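PDB 4AUR: LEOA, which probably binds and hydrolyses GTP as a bacterial member of the dynamin family, built from a GTPase domain and a long helical stalk. Local coordinates for residues E153-S156 and D157-K160; A210-T213 and A214-E218. All blocks are in the same frame, centred on the assembly; numbering follows the deposited sequence.

Interaction 1 (E153-S156 and D157-K160); sequences ESHS and DIVK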
ATOM      1  N   GLU A 153     -34.155  46.682   0.729  1.00 52.96           N
ATOM      2  CA  GLU A 153     -33.639  46.992   2.059  1.00 53.50           C
ATOM      3  C   GLU A 153     -34.098  45.987   3.104  1.00 49.85           C
ATOM      4  O   GLU A 153     -33.400  45.744   4.079  1.00 51.38           O
ATOM      5  CB  GLU A 153     -34.055  48.413   2.472  1.00 59.30           C
ATOM      6  CG  GLU A 153     -33.237  49.542   1.835  1.00 62.07           C
ATOM      7  CD  GLU A 153     -33.564  49.821   0.367  1.00 63.25           C
ATOM      8  OE1 GLU A 153     -34.607  49.336  -0.144  1.00 64.80           O
ATOM      9  OE2 GLU A 153     -32.762  50.542  -0.275  1.00 61.54           O
ATOM     10  N   SER A 154     -35.262  45.392   2.873  1.00 48.06           N
ATOM     11  CA  SER A 154     -35.916  44.494   3.833  1.00 48.46           C
ATOM     12  C   SER A 154     -35.447  43.029   3.791  1.00 45.19           C
ATOM     13  O   SER A 154     -35.856  42.212   4.612  1.00 43.75           O
ATOM     14  CB  SER A 154     -37.430  44.536   3.568  1.00 51.82           C
ATOM     15  OG  SER A 154     -37.706  44.418   2.170  1.00 48.87           O
ATOM     16  N   HIS A 155     -34.583  42.701   2.841  1.00 44.29           N
ATOM     17  CA  HIS A 155     -34.275  41.311   2.531  1.00 41.16           C
ATOM     18  C   HIS A 155     -33.093  40.733   3.279  1.00 38.14           C
ATOM     19  O   HIS A 155     -32.769  39.587   3.079  1.00 38.20           O
ATOM     20  CB  HIS A 155     -34.028  41.175   1.027  1.00 42.30           C
ATOM     21  CG  HIS A 155     -35.278  41.178   0.214  1.00 42.39           C
ATOM     22  ND1 HIS A 155     -35.329  40.687  -1.072  1.00 46.10           N
ATOM     23  CD2 HIS A 155     -36.536  41.578   0.516  1.00 43.69           C
ATOM     24  CE1 HIS A 155     -36.563  40.795  -1.531  1.00 46.46           C
ATOM     25  NE2 HIS A 155     -37.314  41.338  -0.590  1.00 43.79           N
ATOM     26  N   SER A 156     -32.447  41.497   4.145  1.00 38.04           N
ATOM     27  CA  SER A 156     -31.279  40.975   4.834  1.00 35.47           C
ATOM     28  C   SER A 156     -31.475  39.540   5.282  1.00 34.57           C
ATOM     29  O   SER A 156     -30.652  38.683   5.008  1.00 34.92           O
ATOM     30  CB  SER A 156     -30.956  41.819   6.050  1.00 37.03           C
ATOM     31  OG  SER A 156     -30.375  43.038   5.671  1.00 39.13           O
ATOM     32  N   ASP A 157     -32.565  39.269   5.978  1.00 36.26           N
ATOM     33  CA  ASP A 157     -32.689  37.989   6.690  1.00 39.42           C
ATOM     34  C   ASP A 157     -33.042  36.809   5.755  1.00 38.19           C
ATOM     35  O   ASP A 157     -32.832  35.644   6.118  1.00 39.66           O
ATOM     36  CB  ASP A 157     -33.649  38.099   7.895  1.00 40.88           C
ATOM     37  CG  ASP A 157     -35.043  38.546   7.502  1.00 42.18           C
ATOM     38  OD1 ASP A 157     -35.238  38.891   6.323  1.00 44.60           O
ATOM     39  OD2 ASP A 157     -35.945  38.560   8.371  1.00 46.52           O
ATOM     40  N   ILE A 158     -33.524  37.133   4.554  1.00 34.00           N
ATOM     41  CA  ILE A 158     -33.837  36.164   3.528  1.00 31.03           C
ATOM     42  C   ILE A 158     -32.566  35.704   2.846  1.00 32.85           C
ATOM     43  O   ILE A 158     -32.366  34.515   2.575  1.00 35.50           O
ATOM     44  CB  ILE A 158     -34.729  36.788   2.462  1.00 30.84           C
ATOM     45  CG1 ILE A 158     -36.064  37.216   3.071  1.00 30.19           C
ATOM     46  CG2 ILE A 158     -34.962  35.805   1.328  1.00 32.75           C
ATOM     47  CD1 ILE A 158     -36.967  37.943   2.092  1.00 31.50           C
ATOM     48  N   VAL A 159     -31.713  36.657   2.525  1.00 31.71           N
ATOM     49  CA  VAL A 159     -30.375  36.339   2.052  1.00 31.73           C
ATOM     50  C   VAL A 159     -29.626  35.469   3.069  1.00 30.53           C
ATOM     51  O   VAL A 159     -28.941  34.554   2.699  1.00 29.62           O
ATOM     52  CB  VAL A 159     -29.579  37.625   1.791  1.00 33.12           C
ATOM     53  CG1 VAL A 159     -28.108  37.320   1.570  1.00 34.24           C
ATOM     54  CG2 VAL A 159     -30.163  38.373   0.597  1.00 34.49           C
ATOM     55  N   LYS A 160     -29.771  35.757   4.351  1.00 31.28           N
ATOM     56  CA  LYS A 160     -29.138  34.960   5.393  1.00 31.22           C
ATOM     57  C   LYS A 160     -29.738  33.570   5.454  1.00 30.59           C
ATOM     58  O   LYS A 160     -29.055  32.582   5.673  1.00 30.64           O
ATOM     59  CB  LYS A 160     -29.317  35.649   6.743  1.00 32.43           C
ATOM     60  CG  LYS A 160     -28.509  35.024   7.854  1.00 34.20           C
ATOM     61  CD  LYS A 160     -28.610  35.809   9.148  1.00 37.32           C
ATOM     62  CE  LYS A 160     -27.531  35.368  10.132  1.00 41.83           C
ATOM     63  NZ  LYS A 160     -27.029  36.514  10.944  1.00 45.25           N
TER

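Interaction 2 (A210-T213 and A214-E218); sequences ADLT and AQECE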
ATOM      1  N   ALA A 210     -25.327  38.383   5.578  1.00 31.68           N
ATOM      2  CA  ALA A 210     -25.248  36.975   5.892  1.00 31.87           C
ATOM      3  C   ALA A 210     -23.931  36.571   6.525  1.00 34.59           C
ATOM      4  O   ALA A 210     -23.606  35.404   6.530  1.00 36.58           O
ATOM      5  CB  ALA A 210     -25.461  36.178   4.633  1.00 30.84           C
ATOM      6  N   ASP A 211     -23.181  37.527   7.066  1.00 38.90           N
ATOM      7  CA  ASP A 211     -21.901  37.266   7.750  1.00 38.28           C
ATOM      8  C   ASP A 211     -20.894  36.541   6.886  1.00 35.07           C
ATOM      9  O   ASP A 211     -20.134  35.758   7.414  1.00 36.04           O
ATOM     10  CB  ASP A 211     -22.081  36.410   9.025  1.00 42.10           C
ATOM     11  CG  ASP A 211     -23.254  36.856   9.922  1.00 46.36           C
ATOM     12  OD1 ASP A 211     -23.913  37.883   9.639  1.00 48.67           O
ATOM     13  OD2 ASP A 211     -23.505  36.149  10.931  1.00 50.00           O
ATOM     14  N   LEU A 212     -20.869  36.766   5.577  1.00 34.88           N
ATOM     15  CA  LEU A 212     -20.015  35.927   4.712  1.00 34.17           C
ATOM     16  C   LEU A 212     -18.550  36.201   4.952  1.00 37.06           C
ATOM     17  O   LEU A 212     -18.166  37.322   5.266  1.00 40.23           O
ATOM     18  CB  LEU A 212     -20.289  36.152   3.241  1.00 32.72           C
ATOM     19  CG  LEU A 212     -21.679  35.934   2.657  1.00 32.86           C
ATOM     20  CD1 LEU A 212     -21.613  36.154   1.155  1.00 32.61           C
ATOM     21  CD2 LEU A 212     -22.233  34.557   2.955  1.00 33.37           C
ATOM     22  N   THR A 213     -17.727  35.172   4.807  1.00 40.00           N
ATOM     23  CA  THR A 213     -16.287  35.344   4.904  1.00 41.74           C
ATOM     24  C   THR A 213     -15.789  35.773   3.554  1.00 45.62           C
ATOM     25  O   THR A 213     -16.547  35.757   2.571  1.00 42.61           O
ATOM     26  CB  THR A 213     -15.583  34.040   5.257  1.00 42.81           C
ATOM     27  OG1 THR A 213     -15.825  33.087   4.215  1.00 41.61           O
ATOM     28  CG2 THR A 213     -16.082  33.505   6.609  1.00 42.82           C
ATOM     29  N   ALA A 214     -14.510  36.145   3.501  1.00 48.51           N
ATOM     30  CA  ALA A 214     -13.917  36.631   2.264  1.00 47.69           C
ATOM     31  C   ALA A 214     -13.946  35.535   1.224  1.00 46.82           C
ATOM     32  O   ALA A 214     -14.170  35.819   0.048  1.00 47.57           O
ATOM     33  CB  ALA A 214     -12.496  37.124   2.484  1.00 49.84           C
ATOM     34  N   GLN A 215     -13.745  34.289   1.654  1.00 45.99           N
ATOM     35  CA  GLN A 215     -13.720  33.159   0.722  1.00 47.80           C
ATOM     36  C   GLN A 215     -15.092  32.840   0.164  1.00 45.66           C
ATOM     37  O   GLN A 215     -15.224  32.493  -1.004  1.00 48.33           O
ATOM     38  CB  GLN A 215     -13.121  31.917   1.376  1.00 53.16           C
ATOM     39  CG  GLN A 215     -11.609  31.836   1.211  1.00 61.43           C
ATOM     40  CD  GLN A 215     -10.932  31.051   2.324  1.00 67.82           C
ATOM     41  OE1 GLN A 215     -11.031  29.819   2.390  1.00 69.15           O
ATOM     42  NE2 GLN A 215     -10.233  31.767   3.205  1.00 68.98           N
ATOM     43  N   GLU A 216     -16.115  32.949   1.000  1.00 44.36           N
ATOM     44  CA  GLU A 216     -17.484  32.753   0.558  1.00 40.29           C
ATOM     45  C   GLU A 216     -17.858  33.829  -0.434  1.00 39.47           C
ATOM     46  O   GLU A 216     -18.472  33.542  -1.447  1.00 38.69           O
ATOM     47  CB  GLU A 216     -18.437  32.766   1.740  1.00 40.97           C
ATOM     48  CG  GLU A 216     -18.297  31.548   2.630  1.00 41.96           C
ATOM     49  CD  GLU A 216     -19.135  31.632   3.883  1.00 42.96           C
ATOM     50  OE1 GLU A 216     -18.955  32.573   4.676  1.00 47.36           O
ATOM     51  OE2 GLU A 216     -19.990  30.752   4.078  1.00 44.12           O
ATOM     52  N   CYS A 217     -17.449  35.064  -0.170  1.00 39.74           N
ATOM     53  CA  CYS A 217     -17.672  36.155  -1.130  1.00 40.41           C
ATOM     54  C   CYS A 217     -17.190  35.850  -2.554  1.00 41.06           C
ATOM     55  O   CYS A 217     -17.889  36.137  -3.516  1.00 43.80           O
ATOM     56  CB  CYS A 217     -17.069  37.459  -0.616  1.00 37.78           C
ATOM     57  SG  CYS A 217     -18.076  38.152   0.700  1.00 38.11           S
ATOM     58  N   GLU A 218     -16.011  35.264  -2.680  1.00 42.77           N
ATOM     59  CA  GLU A 218     -15.489  34.871  -3.973  1.00 44.78           C
ATOM     60  C   GLU A 218     -16.338  33.760  -4.615  1.00 44.85           C
ATOM     61  O   GLU A 218     -16.457  33.686  -5.843  1.00 43.15           O
ATOM     62  CB  GLU A 218     -14.046  34.386  -3.817  1.00 51.13           C
ATOM     63  CG  GLU A 218     -13.070  35.432  -3.282  1.00 57.30           C
ATOM     64  CD  GLU A 218     -11.664  34.871  -3.040  1.00 62.86           C
ATOM     65  OE1 GLU A 218     -10.923  34.699  -4.041  1.00 67.77           O
ATOM     66  OE2 GLU A 218     -11.298  34.599  -1.859  1.00 56.55           O
TER

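Interaction 1 (E153-S156 and D157-K160)
With chi1 at -77° in H155 and -63° in I158, CG of H155 and CG1 of I158 both lie anti to their own carbonyl carbons, and the two side chains meet three residues apart at the start of a helix. I158 is extended beyond CG1, which carries its terminal methyl CD1 over one face of the imidazole, 4.2 Å from the ring centroid. The approach lies only 18° off the ring normal, a CH-pi contact. A flat aromatic ring and a branched aliphatic chain suit this buried side of the turn, where F113 meets both residues, its ring plane strongly inclined to that of the histidine.

In the backbone, the carbonyl oxygen of H155 takes two donors. V159 N reaches H155 O at 3.2 Å in an almost linear bond that runs practically along the direction of the carbonyl, the i to i+4 bond of an alpha-helix. I158 N lies 3.0 Å from the same H155 O, but well above the carbonyl plane and with a more bent N-H. The next turn follows as K160 N bonds to S156 O at 3.1 Å. This is the opening of helix 156-165, which follows strand 140-146 in the P-loop GTPase sheet and leads on to the parallel strand 172-177. The imidazole lies near the presumed Walker A loop without touching it.

CG of D157 sits between its backbone N and carbonyl carbon. That torsion keeps OD1 close to the preceding turn, 3.8 Å from S154 O, and R123 joins the two oxygens, making a salt bridge to D157 and a weak hydrogen bond to S154 O. V159, beta-branched and buried, packs on L151.

Interaction 2 (A210-T213 and A214-E218)
The backbone is extended at L212 and T213 and turns helical at A214, and C217 N closes the first turn on T213 O at 3.0 Å. T213 is the N-cap of helix 214-219, and with E216 it forms a capping box. A threonine suits the position because its short hydroxyl can reach back to an amide of the first turn: OG1 sits between the backbone N and the carbonyl carbon, chi1 62°, and accepts from E216 N at 3.2 Å. The glutamate returns the bond. Its chain, extended beyond CG, folds back beside the cap and brings OE1 to T213 N at 2.9 Å, a nearly straight bond using the anti lone pair. OE1 also accepts from the threonine hydroxyl, which comes in 30° out of the carboxylate plane, so two donors from one residue grip a single oxygen. The other oxygen, OE2, pairs with R164, which should favour the ionised carboxylate. L212, just before the cap, is buried against L169 and L220, with Q207 of helix 188-209 touching both it and C217. Its CB rests 3.9 Å from C217 SG, while CD1 lies 4.1 Å from the same sulfur.

In the fold
Both contacts are local turns at helix beginnings, about 15 Å apart between centres. Interaction 1 is partly buried, with H155, I158 and V159 buried and the H155 side chain near the presumed nucleotide-binding loop; interaction 2 lies at the surface, with L212 as its buried side chain. Their chemistry differs accordingly: a methyl over an aromatic ring in the first, reciprocal bonds in the second, each of two side chains accepting from the other residue's amide. Helix 156-165 belongs to both settings, since it carries 157-160 and also R164, the partner of E216. The two contacts touch directly where A210 CB packs on K160 and V159, and K160 NZ forms a long, weak ion pair with D211 OD2.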